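Local atomic coordinates of cell division GTPase FtsZ, diverged (Clostridium botulinum C, PDB entry 3V3T), a protein that belongs to the tubulin/FtsZ family of cytoskeletal proteins as a diverged member whose C-terminal domain resembles that of TubZ. Residues 213-218 / 231-237; 22-27 / 180-184; 142-146 / 294-298; 134-140 / 300-305. The protein carries 1 engineered substitution. All blocks are in the same frame, centred on the assembly; numbering follows the deposited sequence.

Contact 1: 213-218 / 231-237; sequences NVILEF and SLKESIF
Backbone atoms lie over one face of the Phe237 ring: Val214 CA stands over its centre, 4.1 Å from the centroid, in a CH-pi contact 12° off the ring normal, and Ile215 N lies nearer the rim, 3.6 Å from Phe237 CE2. The side chains meet different ends of Phe237. Val214 CG2 lies 3.9 Å from CB, at the root of the ring, these two side chains running past each other in opposite directions, while Ile215 CB and CG1 meet CE2 and CZ at its far end. Strand 211-217 ends the run of parallel strands in the mixed sheet of this tubulin-like fold, parallel to strand 160-165 and antiparallel to strand 281-287; helix 224-233 and the loop after it pack back onto it. In that loop Ser235 forms an ST turn, its OG accepting from Phe237 N at 3.2 Å. A water donates to Ile215 O and also lies unusually close to Ser235 OG, a doubtful second link. Leu216 sits between the serines, CD2 at 3.5 Å from Ser231 OG and 3.9 Å from Ser235 OG, with CD1 against CG and CD2 of Leu232. A chi1 of 176° swings Ser231 OG away from its backbone N to Glu217 O, to which it donates at 3.1 Å from 56° above the carbonyl plane. Tyr162 and Leu164 of strand 160-165 also touch Phe237.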
loop_
_atom_site.group_PDB
_atom_site.type_symbol
_atom_site.label_atom_id
_atom_site.label_comp_id
_atom_site.label_asym_id
_atom_site.label_seq_id
_atom_site.Cartn_x
_atom_site.Cartn_y
_atom_site.Cartn_z
ATOM N N ASN A 213 7.444 1.106 1.581
ATOM C CA ASN A 213 7.435 2.378 0.914
ATOM C C ASN A 213 6.551 3.365 1.704
ATOM O O ASN A 213 5.523 2.994 2.270
ATOM C CB ASN A 213 6.988 2.185 -0.549
ATOM C CG ASN A 213 7.995 1.348 -1.380
ATOM O OD1 ASN A 213 8.941 0.740 -0.846
ATOM N ND2 ASN A 213 7.777 1.312 -2.697
ATOM N N VAL A 214 6.997 4.618 1.792
ATOM C CA VAL A 214 6.202 5.660 2.443
ATOM C C VAL A 214 6.184 6.910 1.532
ATOM O O VAL A 214 7.211 7.297 0.974
ATOM C CB VAL A 214 6.734 6.001 3.863
ATOM C CG1 VAL A 214 6.148 7.314 4.372
ATOM C CG2 VAL A 214 6.399 4.880 4.828
ATOM N N ILE A 215 5.009 7.510 1.352
ATOM C CA ILE A 215 4.864 8.693 0.506
ATOM C C ILE A 215 4.493 9.868 1.398
ATOM O O ILE A 215 3.546 9.769 2.176
ATOM C CB ILE A 215 3.743 8.496 -0.556
ATOM C CG1 ILE A 215 3.989 7.228 -1.376
ATOM C CG2 ILE A 215 3.617 9.727 -1.457
ATOM C CD1 ILE A 215 2.865 6.881 -2.333
ATOM N N LEU A 216 5.234 10.970 1.295
ATOM C CA LEU A 216 4.961 12.165 2.101
ATOM C C LEU A 216 4.750 13.396 1.243
ATOM O O LEU A 216 5.482 13.622 0.289
ATOM C CB LEU A 216 6.124 12.459 3.046
ATOM C CG LEU A 216 6.527 11.336 4.010
ATOM C CD1 LEU A 216 7.874 11.656 4.664
ATOM C CD2 LEU A 216 5.449 11.124 5.062
ATOM N N GLU A 217 3.758 14.203 1.595
ATOM C CA GLU A 217 3.648 15.535 1.028
ATOM C C GLU A 217 3.742 16.607 2.123
ATOM O O GLU A 217 3.214 16.444 3.222
ATOM C CB GLU A 217 2.389 15.665 0.170
ATOM C CG GLU A 217 2.489 14.864 -1.133
ATOM C CD GLU A 217 1.251 14.956 -2.001
ATOM O OE1 GLU A 217 0.321 15.702 -1.650
ATOM O OE2 GLU A 217 1.204 14.277 -3.048
ATOM N N PHE A 218 4.438 17.696 1.820
ATOM C CA PHE A 218 4.689 18.719 2.819
ATOM C C PHE A 218 4.458 20.128 2.308
ATOM O O PHE A 218 4.466 20.376 1.098
ATOM C CB PHE A 218 6.097 18.590 3.397
ATOM C CG PHE A 218 7.195 18.835 2.404
ATOM C CD1 PHE A 218 7.806 20.079 2.320
ATOM C CD2 PHE A 218 7.643 17.811 1.577
ATOM C CE1 PHE A 218 8.837 20.309 1.410
ATOM C CE2 PHE A 218 8.667 18.021 0.673
ATOM C CZ PHE A 218 9.270 19.278 0.588
ATOM N N SER A 231 4.468 16.289 8.439
ATOM C CA SER A 231 4.037 15.304 7.468
ATOM C C SER A 231 4.175 13.861 7.986
ATOM O O SER A 231 3.246 13.054 7.857
ATOM C CB SER A 231 4.800 15.502 6.160
ATOM O OG SER A 231 4.447 14.499 5.234
ATOM N N LEU A 232 5.326 13.537 8.568
ATOM C CA LEU A 232 5.522 12.212 9.160
ATOM C C LEU A 232 4.591 11.965 10.348
ATOM O O LEU A 232 3.966 10.912 10.457
ATOM C CB LEU A 232 6.964 12.029 9.624
ATOM C CG LEU A 232 7.979 11.438 8.668
ATOM C CD1 LEU A 232 9.342 11.565 9.337
ATOM C CD2 LEU A 232 7.636 9.972 8.337
ATOM N N LYS A 233 4.509 12.925 11.258
ATOM C CA LYS A 233 3.632 12.737 12.399
ATOM C C LYS A 233 2.186 12.457 11.978
ATOM O O LYS A 233 1.505 11.609 12.573
ATOM C CB LYS A 233 3.682 13.947 13.302
ATOM C CG LYS A 233 4.866 13.924 14.248
ATOM C CD LYS A 233 4.759 12.778 15.256
ATOM C CE LYS A 233 6.030 12.675 16.092
ATOM N NZ LYS A 233 5.942 11.619 17.130
ATOM N N GLU A 234 1.728 13.174 10.955
ATOM C CA GLU A 234 0.349 13.064 10.493
ATOM C C GLU A 234 0.174 11.979 9.440
ATOM O O GLU A 234 -0.928 11.784 8.919
ATOM C CB GLU A 234 -0.133 14.415 9.950
ATOM C CG GLU A 234 -0.205 15.496 11.037
ATOM C CD GLU A 234 -0.730 16.823 10.525
ATOM O OE1 GLU A 234 -0.773 17.012 9.294
ATOM O OE2 GLU A 234 -1.102 17.680 11.358
ATOM N N SER A 235 1.256 11.274 9.126
ATOM C CA SER A 235 1.253 10.340 7.992
ATOM C C SER A 235 0.221 9.216 8.122
ATOM O O SER A 235 0.050 8.644 9.191
ATOM C CB SER A 235 2.645 9.739 7.778
ATOM O OG SER A 235 2.656 8.899 6.647
ATOM N N ILE A 236 -0.463 8.900 7.026
ATOM C CA ILE A 236 -1.409 7.797 7.035
ATOM C C ILE A 236 -0.717 6.436 6.995
ATOM O O ILE A 236 -1.354 5.402 7.249
ATOM C CB ILE A 236 -2.396 7.862 5.869
ATOM C CG1 ILE A 236 -1.648 7.820 4.532
ATOM C CG2 ILE A 236 -3.269 9.075 5.999
ATOM C CD1 ILE A 236 -2.526 7.458 3.366
ATOM N N PHE A 237 0.570 6.437 6.658
ATOM C CA PHE A 237 1.393 5.218 6.700
ATOM C C PHE A 237 1.820 4.843 8.108
ATOM O O PHE A 237 2.077 5.711 8.928
ATOM C CB PHE A 237 2.652 5.372 5.852
ATOM C CG PHE A 237 2.381 5.397 4.384
ATOM C CD1 PHE A 237 2.531 4.260 3.619
ATOM C CD2 PHE A 237 1.949 6.562 3.768
ATOM C CE1 PHE A 237 2.262 4.287 2.240
ATOM C CE2 PHE A 237 1.689 6.589 2.391
ATOM C CZ PHE A 237 1.845 5.451 1.640
HETATM O O HOH W 1 1.918 10.050 4.505
#

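Contact 2: 22-27 / 180-184; sequences TLLGIC and ATLFN
Leu23 holds its CG anti to the backbone N (chi1 173°), which carries its two methyls to the neighbouring helix, and Asn184 answers with the same choice (chi1 -171°), bringing its amide up to Ile26 and Cys27. The small Ala180 packs directly on the other helix's backbone, its CB 3.6 Å from Leu23 CA. Ile26 CD1 meets that same Ala180 CB, also at 3.6 Å, and extends to Thr181 OG1, a hydroxyl whose hydrogen bond goes to Lys177 O. Leu23 splits its branches, CD1 resting by Ala180 O at 3.7 Å and CD2 touching Phe183 CD2 at 4.1 Å. Asn184 OD1 comes within 3.4 Å of Cys27 CB as a plain contact; its hydrogen bonds are to Tyr30 OH and Lys4 NZ. No hydrogen bond joins the two segments; the contact is van der Waals packing, mostly apolar apart from the Asn184 amide, with helix axes 9.4 Å apart and crossing at -55°. Both helices rest on strand 7-11, Leu23 on Phe9 and Phe183 on Ile7, while Leu24 turns to strand 31-36 and Leu182 reaches strand 211-217 farther across the sheet.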
loop_
_atom_site.group_PDB
_atom_site.type_symbol
_atom_site.label_atom_id
_atom_site.label_comp_id
_atom_site.label_asym_id
_atom_site.label_seq_id
_atom_site.Cartn_x
_atom_site.Cartn_y
_atom_site.Cartn_z
ATOM N N THR A 22 -11.715 4.015 -4.842
ATOM C CA THR A 22 -11.423 5.430 -4.610
ATOM C C THR A 22 -10.300 5.917 -5.519
ATOM O O THR A 22 -10.416 6.960 -6.157
ATOM C CB THR A 22 -11.052 5.700 -3.135
ATOM O OG1 THR A 22 -12.209 5.499 -2.322
ATOM C CG2 THR A 22 -10.552 7.131 -2.947
ATOM N N LEU A 23 -9.212 5.155 -5.587
ATOM C CA LEU A 23 -8.108 5.513 -6.476
ATOM C C LEU A 23 -8.568 5.697 -7.928
ATOM O O LEU A 23 -8.225 6.689 -8.578
ATOM C CB LEU A 23 -6.981 4.483 -6.390
ATOM C CG LEU A 23 -5.828 4.650 -7.384
ATOM C CD1 LEU A 23 -5.245 6.064 -7.336
ATOM C CD2 LEU A 23 -4.741 3.598 -7.133
ATOM N N LEU A 24 -9.360 4.755 -8.430
ATOM C CA LEU A 24 -9.810 4.823 -9.816
ATOM C C LEU A 24 -10.704 6.047 -10.077
ATOM O O LEU A 24 -10.780 6.535 -11.203
ATOM C CB LEU A 24 -10.511 3.522 -10.231
ATOM C CG LEU A 24 -9.614 2.282 -10.376
ATOM C CD1 LEU A 24 -10.446 1.020 -10.598
ATOM C CD2 LEU A 24 -8.637 2.479 -11.530
ATOM N N GLY A 25 -11.366 6.542 -9.035
ATOM C CA GLY A 25 -12.193 7.736 -9.147
ATOM C C GLY A 25 -11.342 8.986 -9.322
ATOM O O GLY A 25 -11.798 9.988 -9.866
ATOM N N ILE A 26 -10.094 8.921 -8.869
ATOM C CA ILE A 26 -9.156 10.031 -9.010
ATOM C C ILE A 26 -8.438 9.921 -10.355
ATOM O O ILE A 26 -8.138 10.923 -11.003
ATOM C CB ILE A 26 -8.116 10.039 -7.850
ATOM C CG1 ILE A 26 -8.769 10.509 -6.550
ATOM C CG2 ILE A 26 -6.946 10.950 -8.169
ATOM C CD1 ILE A 26 -7.828 10.494 -5.346
ATOM N N CYS A 27 -8.163 8.688 -10.765
ATOM C CA CYS A 27 -7.516 8.430 -12.044
ATOM C C CYS A 27 -7.786 6.991 -12.464
ATOM O O CYS A 27 -7.478 6.059 -11.721
ATOM C CB CYS A 27 -6.008 8.662 -11.942
ATOM S SG CYS A 27 -5.128 8.343 -13.492
ATOM N N ALA A 180 -5.021 7.320 -2.020
ATOM C CA ALA A 180 -5.222 7.406 -3.452
ATOM C C ALA A 180 -4.522 8.649 -3.991
ATOM O O ALA A 180 -3.830 8.596 -5.014
ATOM C CB ALA A 180 -6.692 7.431 -3.777
ATOM N N THR A 181 -4.674 9.763 -3.286
ATOM C CA THR A 181 -4.041 11.003 -3.719
ATOM C C THR A 181 -2.520 10.873 -3.687
ATOM O O THR A 181 -1.835 11.233 -4.650
ATOM C CB THR A 181 -4.516 12.201 -2.878
ATOM O OG1 THR A 181 -5.931 12.329 -3.022
ATOM C CG2 THR A 181 -3.856 13.502 -3.340
ATOM N N LEU A 182 -1.986 10.338 -2.595
ATOM C CA LEU A 182 -0.536 10.248 -2.464
ATOM C C LEU A 182 0.043 9.317 -3.524
ATOM O O LEU A 182 1.064 9.608 -4.137
ATOM C CB LEU A 182 -0.134 9.789 -1.067
ATOM C CG LEU A 182 -0.389 10.789 0.062
ATOM C CD1 LEU A 182 -0.130 10.131 1.404
ATOM C CD2 LEU A 182 0.492 12.010 -0.107
ATOM N N PHE A 183 -0.616 8.197 -3.752
ATOM C CA PHE A 183 -0.098 7.248 -4.719
ATOM C C PHE A 183 -0.155 7.798 -6.141
ATOM O O PHE A 183 0.800 7.687 -6.904
ATOM C CB PHE A 183 -0.859 5.929 -4.638
ATOM C CG PHE A 183 -0.249 4.856 -5.456
ATOM C CD1 PHE A 183 0.828 4.131 -4.967
ATOM C CD2 PHE A 183 -0.743 4.562 -6.717
ATOM C CE1 PHE A 183 1.401 3.114 -5.737
ATOM C CE2 PHE A 183 -0.177 3.556 -7.476
ATOM C CZ PHE A 183 0.900 2.832 -6.977
ATOM N N ASN A 184 -1.285 8.385 -6.498
ATOM C CA ASN A 184 -1.417 8.991 -7.806
ATOM C C ASN A 184 -0.456 10.177 -8.001
ATOM O O ASN A 184 0.110 10.356 -9.084
ATOM C CB ASN A 184 -2.871 9.390 -8.070
ATOM C CG ASN A 184 -3.097 9.828 -9.492
ATOM O OD1 ASN A 184 -2.949 9.039 -10.432
ATOM N ND2 ASN A 184 -3.454 11.093 -9.667
#

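Contact 3: 142-146 / 294-298; sequences AIACW and VQMMN
This is apolar helix-to-helix packing, Ile143 and Trp146 of helix 136-152 against Val294 and Met297 of helix 291-306, the last helix modelled in the chain. The segments run roughly antiparallel, crossing at -138° with their axes 9.9 Å apart, and no hydrogen bond passes between them. Val294 lays both methyls on one face of the Trp146 indole. Its CG1 is 3.8 Å from the centroid of the five-membered ring, a CH-pi contact, while CG2 stands 3.8 Å above the plane at the middle of the whole ring system. The indole is brought there by a chi1 of 174°, CG anti to the backbone N. Met297 bends at its thioether (chi3 -56°), which turns its methyl back to Ile143. There CE lies 3.5 Å from Ile143 CD1, and the sulfur SD touches Ala142 CB at 3.7 Å. Ile143 CD1 is a shared point, also meeting Val294 O and the amide of Asn298, whose ND2 is 3.9 Å away. Helix 291-306 is kinked here: Met297 N and Asn298 N bond three residues back, to Val294 O and Gln295 O, instead of four. Beneath the pair runs the sheet: Leu163 of strand 160-165 touches Trp146 and Val294, Leu129 of strand 122-129 touches Val294 and Met297, and the loop residues Met98 and Pro130 close against Ala142.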
loop_
_atom_site.group_PDB
_atom_site.type_symbol
_atom_site.label_atom_id
_atom_site.label_comp_id
_atom_site.label_asym_id
_atom_site.label_seq_id
_atom_site.Cartn_x
_atom_site.Cartn_y
_atom_site.Cartn_z
ATOM N N ALA A 142 -5.577 -9.080 11.685
ATOM C CA ALA A 142 -4.534 -8.201 11.165
ATOM C C ALA A 142 -3.145 -8.769 11.456
ATOM O O ALA A 142 -2.270 -8.783 10.590
ATOM C CB ALA A 142 -4.686 -6.788 11.749
ATOM N N ILE A 143 -2.959 -9.245 12.683
ATOM C CA ILE A 143 -1.726 -9.901 13.090
ATOM C C ILE A 143 -1.468 -11.145 12.233
ATOM O O ILE A 143 -0.377 -11.325 11.707
ATOM C CB ILE A 143 -1.806 -10.318 14.564
ATOM C CG1 ILE A 143 -1.623 -9.106 15.466
ATOM C CG2 ILE A 143 -0.734 -11.324 14.882
ATOM C CD1 ILE A 143 -0.198 -8.602 15.465
ATOM N N ALA A 144 -2.480 -11.997 12.087
ATOM C CA ALA A 144 -2.338 -13.223 11.299
ATOM C C ALA A 144 -2.060 -12.887 9.849
ATOM O O ALA A 144 -1.274 -13.559 9.169
ATOM C CB ALA A 144 -3.589 -14.094 11.422
ATOM N N CYS A 145 -2.689 -11.827 9.369
ATOM C CA CYS A 145 -2.461 -11.411 7.994
ATOM C C CYS A 145 -1.018 -10.973 7.809
ATOM O O CYS A 145 -0.342 -11.351 6.856
ATOM C CB CYS A 145 -3.403 -10.273 7.626
ATOM S SG CYS A 145 -3.162 -9.672 5.962
ATOM N N TRP A 146 -0.543 -10.161 8.732
ATOM C CA TRP A 146 0.825 -9.704 8.664
ATOM C C TRP A 146 1.804 -10.886 8.735
ATOM O O TRP A 146 2.723 -11.019 7.918
ATOM C CB TRP A 146 1.075 -8.745 9.820
ATOM C CG TRP A 146 2.482 -8.323 9.935
ATOM C CD1 TRP A 146 3.410 -8.806 10.803
ATOM C CD2 TRP A 146 3.134 -7.308 9.168
ATOM N NE1 TRP A 146 4.602 -8.154 10.624
ATOM C CE2 TRP A 146 4.457 -7.225 9.628
ATOM C CE3 TRP A 146 2.720 -6.454 8.140
ATOM C CZ2 TRP A 146 5.379 -6.323 9.098
ATOM C CZ3 TRP A 146 3.640 -5.565 7.601
ATOM C CH2 TRP A 146 4.951 -5.501 8.088
ATOM N N VAL A 294 3.265 -2.739 14.030
ATOM C CA VAL A 294 2.338 -3.858 13.892
ATOM C C VAL A 294 2.228 -4.610 15.208
ATOM O O VAL A 294 1.144 -4.986 15.630
ATOM C CB VAL A 294 2.782 -4.852 12.787
ATOM C CG1 VAL A 294 1.931 -6.105 12.838
ATOM C CG2 VAL A 294 2.694 -4.209 11.415
ATOM N N GLN A 295 3.362 -4.828 15.858
ATOM C CA GLN A 295 3.385 -5.628 17.078
ATOM C C GLN A 295 2.621 -4.977 18.230
ATOM O O GLN A 295 2.259 -5.652 19.190
ATOM C CB GLN A 295 4.820 -5.962 17.488
ATOM C CG GLN A 295 5.472 -7.011 16.585
ATOM C CD GLN A 295 6.970 -7.173 16.834
ATOM O OE1 GLN A 295 7.760 -7.324 15.894
ATOM N NE2 GLN A 295 7.365 -7.150 18.105
ATOM N N MET A 296 2.370 -3.675 18.138
ATOM C CA MET A 296 1.598 -3.004 19.178
ATOM C C MET A 296 0.205 -3.616 19.285
ATOM O O MET A 296 -0.398 -3.632 20.355
ATOM C CB MET A 296 1.488 -1.506 18.901
ATOM C CG MET A 296 2.815 -0.775 18.935
ATOM S SD MET A 296 2.605 1.001 19.142
ATOM C CE MET A 296 2.380 1.086 20.927
ATOM N N MET A 297 -0.307 -4.124 18.170
ATOM C CA MET A 297 -1.621 -4.756 18.186
ATOM C C MET A 297 -1.688 -5.883 19.220
ATOM O O MET A 297 -2.748 -6.150 19.785
ATOM C CB MET A 297 -2.001 -5.258 16.798
ATOM C CG MET A 297 -2.245 -4.149 15.791
ATOM S SD MET A 297 -2.839 -4.778 14.205
ATOM C CE MET A 297 -1.553 -5.935 13.743
ATOM N N ASN A 298 -0.556 -6.532 19.483
ATOM C CA ASN A 298 -0.507 -7.564 20.515
ATOM C C ASN A 298 -0.847 -7.009 21.889
ATOM O O ASN A 298 -1.528 -7.662 22.680
ATOM C CB ASN A 298 0.852 -8.259 20.540
ATOM C CG ASN A 298 0.997 -9.266 19.427
ATOM O OD1 ASN A 298 0.181 -10.177 19.300
ATOM N ND2 ASN A 298 2.018 -9.093 18.588
#

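Contact 4: 134-140 / 300-305; sequences EDIDEHM and IIEDKM
Lys304 NZ is held at the start of helix 136-152, donating to Glu134 O at 2.8 Å. The ammonium stands 49° out of that carbonyl's plane, and a long salt bridge to Asp135 OD1, at 3.7 Å from NZ, together with a weak hydrogen bond to Thr133 O, adds to its hold. Bends at chi2 and chi4 fold the lysine chain so that its end meets this turn while its CB packs against Ile136 CG1 at 3.7 Å. The next carbonyl, Asp135 O, serves His139 twice, accepting from the backbone N and from the ring ND1, the latter at 3.1 Å. That second bond, tilted 18° from the ring plane, would restrain the imidazole's rotation; one face is turned to Ile300, whose CG2 sits 3.5 Å from His139 CE1 in a CH-pi contact. Ile301 packs beside the ring's root, with CG1 3.6 Å from His139 CB and CD1 reaching Met140 CG. At the exposed edge Ile136 CD1 meets Met305 CG at 4.2 Å, and Met140 SD loosely approaches Met305 CE. The helices are nearly antiparallel, their directions 157° apart, and meet near the surface. Here helix 291-306 approaches its C-terminal end as helix 136-152 begins; Arg308, just past the former, touches Ile136, and Pro130, in the loop after strand 122-129, touches His139.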
loop_
_atom_site.group_PDB
_atom_site.type_symbol
_atom_site.label_atom_id
_atom_site.label_comp_id
_atom_site.label_asym_id
_atom_site.label_seq_id
_atom_site.Cartn_x
_atom_site.Cartn_y
_atom_site.Cartn_z
ATOM N N GLU A 134 -10.814 -1.000 17.650
ATOM C CA GLU A 134 -11.428 -2.199 17.111
ATOM C C GLU A 134 -11.260 -3.312 18.126
ATOM O O GLU A 134 -10.445 -3.202 19.045
ATOM C CB GLU A 134 -10.796 -2.587 15.763
ATOM C CG GLU A 134 -10.896 -1.506 14.687
ATOM C CD GLU A 134 -12.330 -1.078 14.418
ATOM O OE1 GLU A 134 -12.985 -1.699 13.556
ATOM O OE2 GLU A 134 -12.808 -0.127 15.072
ATOM N N ASP A 135 -12.016 -4.389 17.960
ATOM C CA ASP A 135 -11.989 -5.484 18.929
ATOM C C ASP A 135 -10.970 -6.583 18.635
ATOM O O ASP A 135 -10.195 -6.502 17.682
ATOM C CB ASP A 135 -13.383 -6.078 19.076
ATOM C CG ASP A 135 -14.304 -5.174 19.846
ATOM O OD1 ASP A 135 -13.928 -4.777 20.969
ATOM O OD2 ASP A 135 -15.387 -4.840 19.322
ATOM N N ILE A 136 -10.997 -7.615 19.468
ATOM C CA ILE A 136 -10.015 -8.698 19.435
ATOM C C ILE A 136 -9.871 -9.435 18.100
ATOM O O ILE A 136 -8.774 -9.527 17.558
ATOM C CB ILE A 136 -10.333 -9.721 20.532
ATOM C CG1 ILE A 136 -10.575 -8.996 21.854
ATOM C CG2 ILE A 136 -9.225 -10.747 20.655
ATOM C CD1 ILE A 136 -10.913 -9.921 22.988
ATOM N N ASP A 137 -10.966 -9.976 17.580
ATOM C CA ASP A 137 -10.915 -10.705 16.313
ATOM C C ASP A 137 -10.309 -9.874 15.185
ATOM O O ASP A 137 -9.597 -10.398 14.312
ATOM C CB ASP A 137 -12.314 -11.155 15.894
ATOM C CG ASP A 137 -12.843 -12.292 16.741
ATOM O OD1 ASP A 137 -12.062 -12.893 17.511
ATOM O OD2 ASP A 137 -14.048 -12.594 16.622
ATOM N N GLU A 138 -10.611 -8.581 15.205
ATOM C CA GLU A 138 -10.103 -7.669 14.204
ATOM C C GLU A 138 -8.576 -7.634 14.279
ATOM O O GLU A 138 -7.885 -7.863 13.285
ATOM C CB GLU A 138 -10.700 -6.278 14.412
ATOM C CG GLU A 138 -12.209 -6.196 14.126
ATOM C CD GLU A 138 -13.093 -6.664 15.285
ATOM O OE1 GLU A 138 -12.599 -7.356 16.204
ATOM O OE2 GLU A 138 -14.298 -6.333 15.272
ATOM N N HIS A 139 -8.055 -7.368 15.471
ATOM C CA HIS A 139 -6.616 -7.331 15.673
ATOM C C HIS A 139 -6.001 -8.707 15.401
ATOM O O HIS A 139 -4.917 -8.810 14.836
ATOM C CB HIS A 139 -6.263 -6.824 17.070
ATOM C CG HIS A 139 -6.477 -5.350 17.235
ATOM N ND1 HIS A 139 -7.648 -4.816 17.727
ATOM C CD2 HIS A 139 -5.680 -4.296 16.941
ATOM C CE1 HIS A 139 -7.558 -3.498 17.746
ATOM N NE2 HIS A 139 -6.376 -3.157 17.267
ATOM N N MET A 140 -6.699 -9.768 15.782
ATOM C CA MET A 140 -6.153 -11.092 15.551
ATOM C C MET A 140 -6.013 -11.375 14.064
ATOM O O MET A 140 -5.015 -11.969 13.642
ATOM C CB MET A 140 -6.991 -12.167 16.243
ATOM C CG MET A 140 -6.802 -12.190 17.757
ATOM S SD MET A 140 -7.651 -13.583 18.556
ATOM C CE MET A 140 -6.627 -14.948 18.019
ATOM N N ILE A 300 -2.810 -4.492 22.399
ATOM C CA ILE A 300 -4.242 -4.227 22.370
ATOM C C ILE A 300 -5.011 -5.507 22.664
ATOM O O ILE A 300 -5.965 -5.518 23.442
ATOM C CB ILE A 300 -4.693 -3.713 20.992
ATOM C CG1 ILE A 300 -3.871 -2.491 20.563
ATOM C CG2 ILE A 300 -6.188 -3.432 21.004
ATOM C CD1 ILE A 300 -3.963 -1.332 21.521
ATOM N N ILE A 301 -4.586 -6.590 22.029
ATOM C CA ILE A 301 -5.224 -7.887 22.213
ATOM C C ILE A 301 -5.135 -8.330 23.667
ATOM O O ILE A 301 -6.132 -8.754 24.251
ATOM C CB ILE A 301 -4.587 -8.947 21.294
ATOM C CG1 ILE A 301 -4.956 -8.660 19.841
ATOM C CG2 ILE A 301 -5.017 -10.349 21.698
ATOM C CD1 ILE A 301 -4.047 -9.307 18.836
ATOM N N GLU A 302 -3.946 -8.219 24.254
ATOM C CA GLU A 302 -3.755 -8.556 25.664
ATOM C C GLU A 302 -4.727 -7.796 26.560
ATOM O O GLU A 302 -5.370 -8.384 27.433
ATOM C CB GLU A 302 -2.326 -8.241 26.118
ATOM C CG GLU A 302 -1.237 -9.131 25.543
ATOM C CD GLU A 302 0.149 -8.727 26.038
ATOM O OE1 GLU A 302 0.353 -8.683 27.272
ATOM O OE2 GLU A 302 1.030 -8.444 25.194
ATOM N N ASP A 303 -4.824 -6.486 26.345
ATOM C CA ASP A 303 -5.653 -5.631 27.186
ATOM C C ASP A 303 -7.151 -5.894 27.021
ATOM O O ASP A 303 -7.903 -5.850 27.995
ATOM C CB ASP A 303 -5.331 -4.159 26.935
ATOM C CG ASP A 303 -3.882 -3.837 27.204
ATOM O OD1 ASP A 303 -3.259 -4.570 28.002
ATOM O OD2 ASP A 303 -3.364 -2.864 26.612
ATOM N N LYS A 304 -7.578 -6.167 25.792
ATOM C CA LYS A 304 -8.982 -6.484 25.534
ATOM C C LYS A 304 -9.350 -7.877 26.039
ATOM O O LYS A 304 -10.516 -8.146 26.351
ATOM C CB LYS A 304 -9.315 -6.334 24.047
ATOM C CG LYS A 304 -9.833 -4.950 23.684
ATOM C CD LYS A 304 -9.232 -4.442 22.385
ATOM C CE LYS A 304 -9.553 -2.968 22.161
ATOM N NZ LYS A 304 -10.979 -2.760 21.796
ATOM N N MET A 305 -8.357 -8.761 26.117
ATOM C CA MET A 305 -8.564 -10.098 26.671
ATOM C C MET A 305 -8.666 -10.040 28.186
ATOM O O MET A 305 -9.419 -10.800 28.807
ATOM C CB MET A 305 -7.423 -11.031 26.277
ATOM C CG MET A 305 -7.604 -11.703 24.936
ATOM S SD MET A 305 -6.270 -12.868 24.621
ATOM C CE MET A 305 -6.634 -13.345 22.931
#

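In the fold
The four contacts form two pairs. Contacts 3 and 4 are successive parts of one interface between helices 136-152 and 291-306, their centres about 10 Å apart; Met297 CG of one touches His139 CD2 of the other at 3.6 Å. Contacts 1 and 2, with centres about 16 Å apart, meet where helix 172-187 packs on strand 211-217: Ile215 CD1 lies 3.8 Å from Phe183 CA, and Leu182 packs against Glu217. The pairs themselves do not touch. Contacts 2 and 3 fall on opposite sides of the chain's centre, about 27 Å between centres and 16 Å between nearest atoms, while contact 1 stays about 10 Å from contact 3 at nearest atoms.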